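Local coordinates for odorant Binding Protein from Varroa destructor, form P2<1> (Varroa destructor, PDB 7NZA) that probably binds and carries small odorant or other apolar molecules in a wide open internal cavity of a non-classical, disulfide-linked helical fold, at residues Val37-Pro48 and His61-Ala72. Sequence-based numbering, arbitrary orientation. Where two conformers were deposited one is given.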
ATOM      1  N   VAL A  37     -10.005  -5.835   9.188  0.50 15.42           N
ATOM      2  CA  VAL A  37      -9.239  -6.812  10.003  0.50 14.73           C
ATOM      3  C   VAL A  37      -7.968  -6.153  10.582  0.50 14.56           C
ATOM      4  O   VAL A  37      -7.667  -6.269  11.759  0.50 15.07           O
ATOM      5  CB  VAL A  37      -8.917  -8.043   9.117  0.50 15.23           C
ATOM      6  CG1 VAL A  37      -7.899  -8.918   9.838  0.50 15.45           C
ATOM      7  CG2 VAL A  37     -10.152  -8.866   8.772  0.50 16.33           C
ATOM      8  N   VAL A  38      -7.217  -5.541   9.669  1.00 14.94           N
ATOM      9  CA  VAL A  38      -5.962  -4.861  10.082  1.00 15.47           C
ATOM     10  C   VAL A  38      -6.245  -3.760  11.114  1.00 15.55           C
ATOM     11  O   VAL A  38      -5.536  -3.666  12.103  1.00 15.87           O
ATOM     12  CB  VAL A  38      -5.250  -4.332   8.841  1.00 16.37           C
ATOM     13  CG1 VAL A  38      -4.167  -3.314   9.247  1.00 18.38           C
ATOM     14  CG2 VAL A  38      -4.651  -5.479   8.073  1.00 18.10           C
ATOM     15  N   ASP A  39      -7.273  -2.963  10.886  1.00 15.27           N
ATOM     16  CA  ASP A  39      -7.565  -1.831  11.764  1.00 16.30           C
ATOM     17  C   ASP A  39      -7.965  -2.409  13.125  1.00 16.98           C
ATOM     18  O   ASP A  39      -7.575  -1.831  14.177  1.00 18.68           O
ATOM     19  CB  ASP A  39      -8.592  -0.889  11.160  1.00 17.33           C
ATOM     20  CG  ASP A  39      -8.081  -0.058  10.024  1.00 19.51           C
ATOM     21  OD1 ASP A  39      -6.848   0.063   9.955  1.00 21.79           O
ATOM     22  OD2 ASP A  39      -8.894   0.483   9.284  1.00 19.71           O
ATOM     23  N   LYS A  40      -8.698  -3.506  13.164  1.00 16.50           N
ATOM     24  CA  LYS A  40      -9.044  -4.092  14.437  1.00 17.04           C
ATOM     25  C   LYS A  40      -7.800  -4.623  15.131  1.00 16.46           C
ATOM     26  O   LYS A  40      -7.629  -4.420  16.360  1.00 17.97           O
ATOM     27  CB  LYS A  40     -10.104  -5.162  14.306  1.00 18.12           C
ATOM     28  CG  LYS A  40     -10.568  -5.735  15.647  1.00 20.30           C
ATOM     29  N   CYS A  41      -6.917  -5.338  14.420  1.00 15.15           N
ATOM     30  CA  CYS A  41      -5.659  -5.805  15.003  1.00 14.40           C
ATOM     31  C   CYS A  41      -4.861  -4.662  15.627  1.00 14.56           C
ATOM     32  O   CYS A  41      -4.302  -4.811  16.668  1.00 14.64           O
ATOM     33  CB  CYS A  41      -4.849  -6.532  13.920  1.00 14.78           C
ATOM     34  SG  CYS A  41      -5.525  -8.116  13.446  1.00 16.13           S
ATOM     35  N   LEU A  42      -4.798  -3.529  14.897  1.00 15.61           N
ATOM     36  CA  LEU A  42      -4.035  -2.373  15.417  1.00 17.46           C
ATOM     37  C   LEU A  42      -4.613  -1.834  16.731  1.00 16.69           C
ATOM     38  O   LEU A  42      -3.850  -1.197  17.500  1.00 19.87           O
ATOM     39  CB  LEU A  42      -4.055  -1.254  14.362  1.00 19.15           C
ATOM     40  CG  LEU A  42      -3.165  -1.447  13.181  1.00 20.89           C
ATOM     41  CD1 LEU A  42      -3.320  -0.221  12.260  1.00 22.33           C
ATOM     42  CD2 LEU A  42      -1.690  -1.635  13.574  1.00 24.14           C
ATOM     43  N   GLN A  43      -5.860  -2.033  17.012  1.00 16.47           N
ATOM     44  CA  GLN A  43      -6.421  -1.593  18.303  1.00 17.88           C
ATOM     45  C   GLN A  43      -5.720  -2.305  19.449  1.00 19.36           C
ATOM     46  O   GLN A  43      -5.457  -1.678  20.489  1.00 21.12           O
ATOM     47  CB  GLN A  43      -7.875  -1.839  18.385  1.00 20.77           C
ATOM     48  CG  GLN A  43      -8.596  -0.972  17.408  1.00 24.16           C
ATOM     49  CD  GLN A  43     -10.065  -1.184  17.609  1.00 30.20           C
ATOM     50  OE1 GLN A  43     -10.471  -2.024  18.413  1.00 37.32           O
ATOM     51  NE2 GLN A  43     -10.844  -0.418  16.880  1.00 38.40           N
ATOM     52  N   SER A  44      -5.342  -3.546  19.248  1.00 19.56           N
ATOM     53  CA  SER A  44      -4.660  -4.319  20.303  1.00 19.48           C
ATOM     54  C   SER A  44      -3.162  -4.270  20.164  1.00 18.24           C
ATOM     55  O   SER A  44      -2.461  -4.607  21.109  1.00 18.93           O
ATOM     56  CB  SER A  44      -5.096  -5.721  20.250  1.00 19.35           C
ATOM     57  OG  SER A  44      -6.505  -5.843  20.583  1.00 23.52           O
ATOM     58  N   LEU A  45      -2.678  -3.966  18.963  1.00 17.73           N
ATOM     59  CA  LEU A  45      -1.266  -3.997  18.636  1.00 16.93           C
ATOM     60  C   LEU A  45      -0.922  -2.611  18.081  1.00 17.85           C
ATOM     61  O   LEU A  45      -0.654  -2.436  16.889  1.00 16.55           O
ATOM     62  CB  LEU A  45      -0.986  -5.078  17.584  1.00 16.90           C
ATOM     63  CG  LEU A  45      -1.395  -6.492  17.959  1.00 17.08           C
ATOM     64  CD1 LEU A  45      -1.453  -7.416  16.759  1.00 16.89           C
ATOM     65  CD2 LEU A  45      -0.441  -7.043  18.993  1.00 18.72           C
ATOM     66  N   PRO A  46      -0.916  -1.559  18.913  1.00 20.21           N
ATOM     67  CA  PRO A  46      -0.532  -0.227  18.424  1.00 20.44           C
ATOM     68  C   PRO A  46       0.859  -0.220  17.791  1.00 20.28           C
ATOM     69  O   PRO A  46       1.764  -0.897  18.137  1.00 19.67           O
ATOM     70  CB  PRO A  46      -0.626   0.702  19.648  1.00 22.90           C
ATOM     71  CG  PRO A  46      -1.513  -0.065  20.644  1.00 23.88           C
ATOM     72  CD  PRO A  46      -1.349  -1.518  20.331  1.00 21.33           C
ATOM     73  N   LEU A  47       1.010   0.632  16.792  1.00 19.34           N
ATOM     74  CA  LEU A  47       2.309   0.779  16.115  1.00 19.69           C
ATOM     75  C   LEU A  47       3.377   1.317  17.048  1.00 19.87           C
ATOM     76  O   LEU A  47       3.119   2.225  17.857  1.00 20.59           O
ATOM     77  CB  LEU A  47       2.148   1.788  14.976  1.00 19.62           C
ATOM     78  CG  LEU A  47       1.651   1.168  13.705  1.00 20.80           C
ATOM     79  CD1 LEU A  47       1.045   2.277  12.842  1.00 21.46           C
ATOM     80  CD2 LEU A  47       2.696   0.422  12.905  1.00 22.52           C
ATOM     81  N   PRO A  48       4.615   0.814  16.941  1.00 20.09           N
ATOM     82  CA  PRO A  48       5.695   1.371  17.728  1.00 22.30           C
ATOM     83  C   PRO A  48       5.955   2.834  17.365  1.00 24.26           C
ATOM     84  O   PRO A  48       5.680   3.259  16.252  1.00 25.11           O
ATOM     85  CB  PRO A  48       6.876   0.483  17.316  1.00 21.93           C
ATOM     86  CG  PRO A  48       6.285  -0.801  16.820  1.00 23.59           C
ATOM     87  CD  PRO A  48       5.009  -0.376  16.149  1.00 22.67           C
ATOM     88  N   HIS A  61       6.625  -6.298  15.587  1.00 15.89           N
ATOM     89  CA  HIS A  61       5.255  -5.759  15.575  1.00 16.10           C
ATOM     90  C   HIS A  61       4.591  -6.046  14.238  1.00 15.92           C
ATOM     91  O   HIS A  61       3.415  -6.494  14.224  1.00 16.00           O
ATOM     92  CB  HIS A  61       5.239  -4.285  15.928  1.00 15.80           C
ATOM     93  CG  HIS A  61       3.875  -3.730  15.714  1.00 15.81           C
ATOM     94  ND1 HIS A  61       3.541  -3.158  14.490  1.00 16.22           N
ATOM     95  CD2 HIS A  61       2.811  -3.671  16.524  1.00 16.79           C
ATOM     96  CE1 HIS A  61       2.257  -2.824  14.615  1.00 15.81           C
ATOM     97  NE2 HIS A  61       1.789  -3.104  15.837  1.00 16.69           N
ATOM     98  N   ARG A  62       5.227  -5.822  13.143  1.00 16.18           N
ATOM     99  CA  ARG A  62       4.665  -6.147  11.835  1.00 17.61           C
ATOM    100  C   ARG A  62       4.199  -7.594  11.770  1.00 17.48           C
ATOM    101  O   ARG A  62       3.086  -7.889  11.266  1.00 17.08           O
ATOM    102  CB  ARG A  62       5.656  -5.722  10.758  1.00 19.36           C
ATOM    103  CG  ARG A  62       5.138  -6.011   9.365  1.00 21.63           C
ATOM    104  CD  ARG A  62       6.105  -5.578   8.292  1.00 24.83           C
ATOM    105  NE  ARG A  62       7.351  -6.299   8.370  1.00 29.43           N
ATOM    106  CZ  ARG A  62       8.550  -5.888   8.787  1.00 30.26           C
ATOM    107  NH1 ARG A  62       8.842  -4.647   9.210  1.00 30.69           N
ATOM    108  NH2 ARG A  62       9.504  -6.825   8.798  1.00 32.85           N
ATOM    109  N   GLU A  63       5.079  -8.500  12.227  0.50 17.34           N
ATOM    110  CA  GLU A  63       4.806  -9.964  12.305  0.50 18.41           C
ATOM    111  C   GLU A  63       3.513 -10.169  13.065  0.50 17.50           C
ATOM    112  O   GLU A  63       2.670 -10.983  12.617  0.50 18.16           O
ATOM    113  CB  GLU A  63       5.944 -10.687  13.046  0.50 19.94           C
ATOM    114  CG  GLU A  63       5.777 -12.187  13.300  0.50 22.61           C
ATOM    115  CD  GLU A  63       7.091 -12.805  13.816  0.50 24.23           C
ATOM    116  OE1 GLU A  63       7.843 -13.391  12.973  0.50 25.67           O
ATOM    117  OE2 GLU A  63       7.467 -12.601  15.042  0.50 24.25           O
ATOM    118  N   SER A  64       3.382  -9.526  14.204  1.00 16.91           N
ATOM    119  CA  SER A  64       2.209  -9.707  15.060  1.00 16.64           C
ATOM    120  C   SER A  64       0.923  -9.281  14.354  1.00 15.92           C
ATOM    121  O   SER A  64      -0.116  -9.930  14.522  1.00 16.24           O
ATOM    122  CB  SER A  64       2.357  -9.045  16.414  1.00 16.85           C
ATOM    123  OG  SER A  64       2.231  -7.602  16.400  1.00 17.55           O
ATOM    124  N   VAL A  65       0.981  -8.232  13.552  1.00 14.62           N
ATOM    125  CA  VAL A  65      -0.225  -7.792  12.843  1.00 14.55           C
ATOM    126  C   VAL A  65      -0.564  -8.785  11.759  1.00 14.74           C
ATOM    127  O   VAL A  65      -1.759  -9.083  11.565  1.00 14.40           O
ATOM    128  CB  VAL A  65      -0.018  -6.377  12.311  1.00 14.69           C
ATOM    129  CG1 VAL A  65      -1.188  -5.956  11.432  1.00 15.71           C
ATOM    130  CG2 VAL A  65       0.190  -5.367  13.428  1.00 15.33           C
ATOM    131  N   THR A  66       0.407  -9.257  10.992  0.50 15.00           N
ATOM    132  CA  THR A  66       0.133 -10.268   9.948  0.50 15.22           C
ATOM    133  C   THR A  66      -0.484 -11.514  10.578  0.50 15.01           C
ATOM    134  O   THR A  66      -1.461 -12.064  10.046  0.50 15.69           O
ATOM    135  CB  THR A  66       1.417 -10.644   9.196  0.50 16.30           C
ATOM    136  OG1 THR A  66       1.923  -9.409   8.645  0.50 17.80           O
ATOM    137  CG2 THR A  66       1.198 -11.742   8.167  0.50 16.62           C
ATOM    138  N   THR A  67       0.060 -11.968  11.690  1.00 14.47           N
ATOM    139  CA  THR A  67      -0.457 -13.176  12.386  1.00 15.61           C
ATOM    140  C   THR A  67      -1.865 -12.913  12.904  1.00 14.61           C
ATOM    141  O   THR A  67      -2.699 -13.776  12.763  1.00 15.44           O
ATOM    142  CB  THR A  67       0.486 -13.528  13.541  1.00 16.51           C
ATOM    143  OG1 THR A  67       1.732 -13.957  12.955  1.00 17.79           O
ATOM    144  CG2 THR A  67      -0.064 -14.609  14.429  1.00 17.91           C
ATOM    145  N   CYS A  68      -2.088 -11.746  13.475  1.00 13.73           N
ATOM    146  CA  CYS A  68      -3.424 -11.371  13.950  1.00 13.61           C
ATOM    147  C   CYS A  68      -4.430 -11.460  12.812  1.00 14.39           C
ATOM    148  O   CYS A  68      -5.505 -12.006  12.968  1.00 15.15           O
ATOM    149  CB  CYS A  68      -3.383  -9.967  14.526  1.00 13.99           C
ATOM    150  SG  CYS A  68      -4.999  -9.332  15.046  1.00 14.93           S
ATOM    151  N   ALA A  69      -4.101 -10.883  11.669  1.00 13.69           N
ATOM    152  CA  ALA A  69      -5.067 -10.899  10.568  1.00 14.20           C
ATOM    153  C   ALA A  69      -5.320 -12.286  10.080  1.00 14.82           C
ATOM    154  O   ALA A  69      -6.512 -12.671   9.833  1.00 17.87           O
ATOM    155  CB  ALA A  69      -4.579 -10.017   9.473  1.00 16.30           C
ATOM    156  N   LEU A  70      -4.324 -13.136   9.969  1.00 14.71           N
ATOM    157  CA  LEU A  70      -4.534 -14.543   9.567  1.00 15.75           C
ATOM    158  C   LEU A  70      -5.372 -15.238  10.627  1.00 16.04           C
ATOM    159  O   LEU A  70      -6.298 -15.992  10.230  1.00 16.91           O
ATOM    160  CB  LEU A  70      -3.182 -15.232   9.434  1.00 17.69           C
ATOM    161  CG  LEU A  70      -2.371 -14.886   8.175  1.00 19.87           C
ATOM    162  CD1 LEU A  70      -0.928 -15.217   8.374  1.00 20.56           C
ATOM    163  CD2 LEU A  70      -2.870 -15.709   7.014  1.00 21.75           C
ATOM    164  N   LYS A  71      -5.087 -15.079  11.904  1.00 15.73           N
ATOM    165  CA  LYS A  71      -5.828 -15.789  12.976  1.00 16.83           C
ATOM    166  C   LYS A  71      -7.285 -15.313  12.935  1.00 16.46           C
ATOM    167  O   LYS A  71      -8.198 -16.192  13.032  1.00 17.43           O
ATOM    168  CB  LYS A  71      -5.180 -15.606  14.345  1.00 17.86           C
ATOM    169  CG  LYS A  71      -5.830 -16.328  15.557  1.00 21.23           C
ATOM    170  CD  LYS A  71      -5.368 -17.763  15.792  1.00 23.29           C
ATOM    171  CE  LYS A  71      -6.197 -18.697  16.671  1.00 31.85           C
ATOM    172  NZ  LYS A  71      -6.178 -18.360  18.121  1.00 36.62           N
ATOM    173  N   ALA A  72      -7.540 -14.023  12.829  1.00 15.92           N
ATOM    174  CA  ALA A  72      -8.891 -13.466  12.913  1.00 16.27           C
ATOM    175  C   ALA A  72      -9.691 -14.005  11.764  1.00 17.05           C
ATOM    176  O   ALA A  72     -10.900 -14.169  11.927  1.00 19.82           O
ATOM    177  CB  ALA A  72      -8.833 -11.978  12.901  1.00 17.33           C
TER
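Cys41 and Cys68 bolt helix 37-44 to helix 61-72 through a disulfide, the two SG atoms 2.1 Å apart and the bridge twisted by -90° about the S-S bond. The two SG atoms come to this bond from different rotamers. A turn before the bridge, Val37 sets CG1 on Ala69 CB at 3.5 Å, a methyl-on-methyl touch where the small alanine lets the helices come close. Beyond it, Leu45 CD1 packs against Ser64 O, Ser64 OG and Cys68 CB, while Leu42 CD2 meets Val65 CG2 at 4.2 Å.

The loop after helix 37-44 folds over one face and along an edge of the His61 ring. With CG anti to the backbone N, the imidazole stands out from its helix and sends the NE2 hydrogen to Leu45 O, 2.7 Å away and nearly straight at 172°. The acceptor lies in the ring plane, whereas the donor sits well above the carbonyl plane of Leu45. Pro48 CD lies over one ring face, 3.7 Å from the centroid of the His61 ring, as a CH-pi contact joined on that face by Leu47 CA; Leu47 CD2 packs on His61 CE1. Replacing His61 by alanine would probably leave Leu45 O without this donor and Pro48 without a ring to rest on, so the loop would be held less firmly on this side. Ser64 OG bonds back to His61 O, on a lone pair in the carbonyl plane.

The axes of helices 37-44 and 61-72 cross at 123°, joining helices 28-44 and 55-72 as a disulfide-linked helical hairpin. Helix 122-141 packs against Thr67 and Leu70, while the second subunit meets the loop and His61, its Glu17 and Lys144 bonding the backbone of Leu47.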